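Local coordinates for protein nucleoside-diphosphate sugar epimerase (SulA family) (Corynebacterium glutamicum, PDB 3OH8) that probably epimerises nucleoside-diphosphate sugars with the help of a nicotinamide dinucleotide bound by a Rossmann-type domain, at residues A[30-35]-A[437-442]; A[124-129]-A[443-448]. All blocks are in the same frame, centred on the assembly; numbering follows the deposited sequence.

Interaction 1 (A[30-35]-A[437-442]); sequences TPPFIP and AHELGY
F33 lays its ring against G441, where a type I beta turn from P31 to I34 meets the C-terminal end of helix 432-440. The turn belongs to the N-terminal part of the chain, whose antiparallel sheet and long helix 119-139 are consistent with a helix-grip (START-like) fold. P32 and F33 occupy the two central positions of the turn, and the fixed phi of proline suits the first of them. The F33 ring is filled on both faces: G441 CA lies over one in a CH-pi contact, 3.4 Å from the F33 ring centroid and 16° off its normal, while P31 CB lies over the other, offset toward the rim. F33 CG sits between its own N and carbonyl carbon (chi1 45°), a rotamer that carries the ring across to the helix end. Glycine fits opposite for two reasons: without a beta carbon its CA can settle on the ring, and it accepts the positive phi (83°) at which the chain leaves the helix. Just after it, the chain is tied back by a bond of 2.8 Å from Y442 N to A437 O. The side chains of P32 and E439 cross at about a right angle, P32 CG resting 3.3 Å from E439 OE1. That oxygen is held by the backbone N of G310, so the proline packs against an oxygen that already has its partner. E439 O is buried with no hydrogen-bonding partner in the model; it sits at the edge of the F33 ring, near its plane, 3.3 Å from F33 CD1.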
# COMPACT_ATOMS: atom_id res chain seq x y z
N THR A 30 5.53 0.40 8.13
CA THR A 30 5.96 1.77 8.42
C THR A 30 4.77 2.72 8.21
O THR A 30 4.17 2.74 7.15
CB THR A 30 7.14 2.21 7.51
OG1 THR A 30 8.28 1.39 7.78
CG2 THR A 30 7.51 3.67 7.78
N PRO A 31 4.41 3.49 9.25
CA PRO A 31 3.24 4.38 9.15
C PRO A 31 3.43 5.47 8.08
O PRO A 31 4.45 6.17 8.08
CB PRO A 31 3.15 5.01 10.55
CG PRO A 31 3.90 4.08 11.45
CD PRO A 31 5.00 3.49 10.60
N PRO A 32 2.45 5.63 7.19
CA PRO A 32 2.57 6.65 6.13
C PRO A 32 2.51 8.05 6.70
O PRO A 32 2.94 8.99 6.03
CB PRO A 32 1.32 6.41 5.26
CG PRO A 32 0.75 5.11 5.69
CD PRO A 32 1.20 4.86 7.09
N PHE A 33 1.99 8.21 7.92
CA PHE A 33 1.75 9.53 8.48
C PHE A 33 2.91 9.97 9.35
O PHE A 33 2.82 10.96 10.08
CB PHE A 33 0.44 9.53 9.27
CG PHE A 33 0.29 8.33 10.18
CD1 PHE A 33 -0.37 7.19 9.74
CD2 PHE A 33 0.81 8.35 11.47
CE1 PHE A 33 -0.52 6.09 10.57
CE2 PHE A 33 0.68 7.25 12.31
CZ PHE A 33 0.01 6.12 11.86
N ILE A 34 3.98 9.20 9.30
CA ILE A 34 5.22 9.60 9.96
C ILE A 34 6.30 9.60 8.89
O ILE A 34 6.44 8.62 8.18
CB ILE A 34 5.57 8.63 11.08
CG1 ILE A 34 4.45 8.64 12.12
CG2 ILE A 34 6.90 9.01 11.71
CD1 ILE A 34 4.71 7.74 13.31
N PRO A 35 7.06 10.71 8.77
CA PRO A 35 7.99 10.92 7.64
C PRO A 35 9.25 10.07 7.76
O PRO A 35 10.37 10.58 7.73
CB PRO A 35 8.34 12.40 7.75
CG PRO A 35 8.21 12.69 9.23
CD PRO A 35 7.03 11.86 9.69
N ALA A 437 -8.73 7.65 8.06
CA ALA A 437 -8.32 7.35 9.43
C ALA A 437 -7.08 6.44 9.43
O ALA A 437 -6.14 6.61 10.22
CB ALA A 437 -9.46 6.70 10.20
N HIS A 438 -7.09 5.47 8.52
CA HIS A 438 -5.97 4.54 8.36
C HIS A 438 -4.72 5.28 7.89
O HIS A 438 -3.64 5.13 8.46
CB HIS A 438 -6.35 3.42 7.39
CG HIS A 438 -5.29 2.36 7.24
ND1 HIS A 438 -4.91 1.54 8.27
CD2 HIS A 438 -4.57 1.97 6.16
CE1 HIS A 438 -3.97 0.70 7.84
NE2 HIS A 438 -3.75 0.95 6.56
N GLU A 439 -4.88 6.10 6.86
CA GLU A 439 -3.72 6.74 6.23
C GLU A 439 -3.11 7.91 7.01
O GLU A 439 -1.90 8.16 6.93
CB GLU A 439 -4.08 7.16 4.80
CG GLU A 439 -4.24 5.97 3.89
CD GLU A 439 -2.96 5.17 3.77
OE1 GLU A 439 -1.86 5.78 3.78
OE2 GLU A 439 -3.05 3.93 3.68
N LEU A 440 -3.94 8.61 7.79
CA LEU A 440 -3.47 9.77 8.53
C LEU A 440 -3.25 9.47 10.02
O LEU A 440 -2.85 10.35 10.79
CB LEU A 440 -4.43 10.95 8.36
CG LEU A 440 -4.60 11.45 6.92
CD1 LEU A 440 -5.56 12.65 6.86
CD2 LEU A 440 -3.24 11.83 6.32
N GLY A 441 -3.51 8.23 10.41
CA GLY A 441 -3.14 7.75 11.74
C GLY A 441 -4.11 8.07 12.86
O GLY A 441 -3.69 8.47 13.94
N TYR A 442 -5.39 7.87 12.61
CA TYR A 442 -6.42 8.15 13.61
C TYR A 442 -7.05 6.85 14.11
O TYR A 442 -8.10 6.88 14.72
CB TYR A 442 -7.53 9.01 13.03
CG TYR A 442 -7.07 10.27 12.32
CD1 TYR A 442 -5.95 10.96 12.73
CD2 TYR A 442 -7.79 10.77 11.24
CE1 TYR A 442 -5.54 12.12 12.08
CE2 TYR A 442 -7.40 11.92 10.59
CZ TYR A 442 -6.28 12.59 11.00
OH TYR A 442 -5.89 13.74 10.34

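Interaction 2 (A[124-129]-A[443-448]); sequences YRQTQL and EQLADF
T127 and E443 approach from opposite directions, joining helix 119-139, the long helix of the N-terminal helix-grip-like domain, to the irregular linker between helices 432-440 and 448-454. T127 OG1 and E443 OE1 are 3.1 Å apart, in position for a hydrogen bond, but the hydroxyl proton is shared in prospect with A123 O. The threonine torsion explains this: OG1 lies between the backbone N and carbonyl carbon (chi1 55°), which brings it to A123 O, one turn back in the helix. E443 has a firmer partner, the ND1 of H438, on the same OE1; its chain, extended beyond CG, is long enough to reach down from the linker to both.

A second polar approach is made by Q126, also extended beyond CG, whose amide end arrives at the backbone of A446. The modelled NE2 of Q126 is 2.8 Å from A446 N, where two donors would meet; with the amide the other way round, as is probable, its oxygen could accept from A446 N.

Packing is lighter. T127 CG2 lies 3.8 Å from E443 OE1, lending the carboxylate a methyl flank. A446, small enough to let the linker come close, points its methyl toward the helix. L445 turns its side chain away from 124-129 and packs on T119 and F122, earlier in the same helix.

The chemistry is therefore mostly polar, with few nonpolar atoms meeting, and the N-H of H438, and possibly the hydroxyl of T127, would probably draw negative charge somewhat toward E443 OE1.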
# COMPACT_ATOMS: atom_id res chain seq x y z
N TYR A 124 -1.77 1.48 13.27
CA TYR A 124 -1.45 1.25 11.85
C TYR A 124 -0.75 -0.10 11.64
O TYR A 124 -1.14 -0.88 10.78
CB TYR A 124 -0.56 2.37 11.28
CG TYR A 124 -0.23 2.12 9.82
CD1 TYR A 124 -1.12 2.49 8.81
CD2 TYR A 124 0.95 1.49 9.46
CE1 TYR A 124 -0.85 2.25 7.47
CE2 TYR A 124 1.25 1.24 8.11
CZ TYR A 124 0.34 1.63 7.12
OH TYR A 124 0.62 1.38 5.80
N ARG A 125 0.30 -0.35 12.43
CA ARG A 125 1.02 -1.62 12.36
C ARG A 125 0.07 -2.80 12.51
O ARG A 125 0.17 -3.77 11.75
CB ARG A 125 2.13 -1.69 13.42
CG ARG A 125 3.27 -0.70 13.27
CD ARG A 125 4.35 -0.94 14.35
NE ARG A 125 4.74 -2.35 14.40
CZ ARG A 125 5.76 -2.87 13.72
NH1 ARG A 125 6.51 -2.09 12.95
NH2 ARG A 125 6.01 -4.17 13.79
N GLN A 126 -0.85 -2.73 13.48
CA GLN A 126 -1.82 -3.81 13.72
C GLN A 126 -2.83 -3.99 12.57
O GLN A 126 -3.02 -5.11 12.06
CB GLN A 126 -2.58 -3.59 15.04
CG GLN A 126 -1.68 -3.49 16.26
CD GLN A 126 -2.42 -3.08 17.54
OE1 GLN A 126 -1.93 -3.30 18.64
NE2 GLN A 126 -3.60 -2.49 17.38
N THR A 127 -3.49 -2.91 12.17
CA THR A 127 -4.47 -3.01 11.08
C THR A 127 -3.80 -3.43 9.77
O THR A 127 -4.32 -4.27 9.03
CB THR A 127 -5.29 -1.70 10.88
OG1 THR A 127 -4.40 -0.60 10.66
CG2 THR A 127 -6.13 -1.42 12.12
N GLN A 128 -2.64 -2.86 9.48
CA GLN A 128 -1.97 -3.14 8.22
C GLN A 128 -1.55 -4.60 8.13
O GLN A 128 -1.72 -5.25 7.10
CB GLN A 128 -0.75 -2.23 8.02
CG GLN A 128 -0.13 -2.33 6.62
CD GLN A 128 -0.98 -1.62 5.57
OE1 GLN A 128 -1.87 -0.84 5.89
NE2 GLN A 128 -0.66 -1.85 4.31
N LEU A 129 -0.99 -5.12 9.21
CA LEU A 129 -0.59 -6.52 9.26
C LEU A 129 -1.78 -7.43 9.02
O LEU A 129 -1.72 -8.36 8.19
CB LEU A 129 -0.01 -6.87 10.64
CG LEU A 129 1.08 -7.94 10.72
CD1 LEU A 129 0.92 -8.84 11.97
CD2 LEU A 129 1.18 -8.77 9.47
N GLU A 443 -6.42 5.71 13.83
CA GLU A 443 -7.02 4.44 14.25
C GLU A 443 -6.70 4.12 15.71
O GLU A 443 -5.80 4.72 16.31
CB GLU A 443 -6.63 3.31 13.29
CG GLU A 443 -7.36 3.42 11.94
CD GLU A 443 -6.97 2.34 10.93
OE1 GLU A 443 -5.76 2.14 10.71
OE2 GLU A 443 -7.88 1.70 10.36
N GLN A 444 -7.46 3.21 16.29
CA GLN A 444 -7.33 2.85 17.70
C GLN A 444 -6.59 1.54 17.83
O GLN A 444 -6.70 0.67 16.96
CB GLN A 444 -8.70 2.64 18.34
CG GLN A 444 -9.66 3.80 18.27
CD GLN A 444 -11.11 3.36 18.50
OE1 GLN A 444 -11.38 2.18 18.74
NE2 GLN A 444 -12.03 4.31 18.41
N LEU A 445 -5.87 1.39 18.93
CA LEU A 445 -5.29 0.13 19.34
C LEU A 445 -6.34 -0.97 19.35
O LEU A 445 -7.50 -0.72 19.69
CB LEU A 445 -4.70 0.25 20.74
CG LEU A 445 -3.55 1.23 20.93
CD1 LEU A 445 -3.18 1.28 22.40
CD2 LEU A 445 -2.36 0.83 20.07
N ALA A 446 -5.91 -2.18 19.01
CA ALA A 446 -6.76 -3.37 19.11
C ALA A 446 -7.34 -3.47 20.52
O ALA A 446 -8.51 -3.80 20.72
CB ALA A 446 -5.96 -4.63 18.79
N ASP A 447 -6.48 -3.21 21.51
CA ASP A 447 -6.92 -3.19 22.90
C ASP A 447 -7.70 -1.91 23.17
O ASP A 447 -7.13 -0.89 23.55
CB ASP A 447 -5.71 -3.29 23.83
CG ASP A 447 -6.11 -3.47 25.29
OD1 ASP A 447 -7.21 -2.99 25.66
OD2 ASP A 447 -5.34 -4.09 26.06
N PHE A 448 -9.01 -1.98 22.96
CA PHE A 448 -9.89 -0.82 23.07
C PHE A 448 -9.84 -0.19 24.45
O PHE A 448 -9.73 1.03 24.60
CB PHE A 448 -11.32 -1.21 22.71

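Overall arrangement
Residues 437-442 run straight on into 443-448, so interactions 1 and 2 follow one continuous piece of the C-terminal region as it passes over the N-terminal domain, their centres 11 Å apart. H438 couples them: its ND1 lies 2.7 Å from E443 OE1 and its NE2 2.7 Å from Q128 OE1, both probable hydrogen bonds, while Y124 stacks on its ring. The two imidazole nitrogens thus meet both segments of interaction 2. Q128 NE2 in turn binds D343 OD1 on helix 342-354, within the epimerase family region, so three parts of the chain converge here. Both contacts join the C-terminal region to the N-terminal part of the chain.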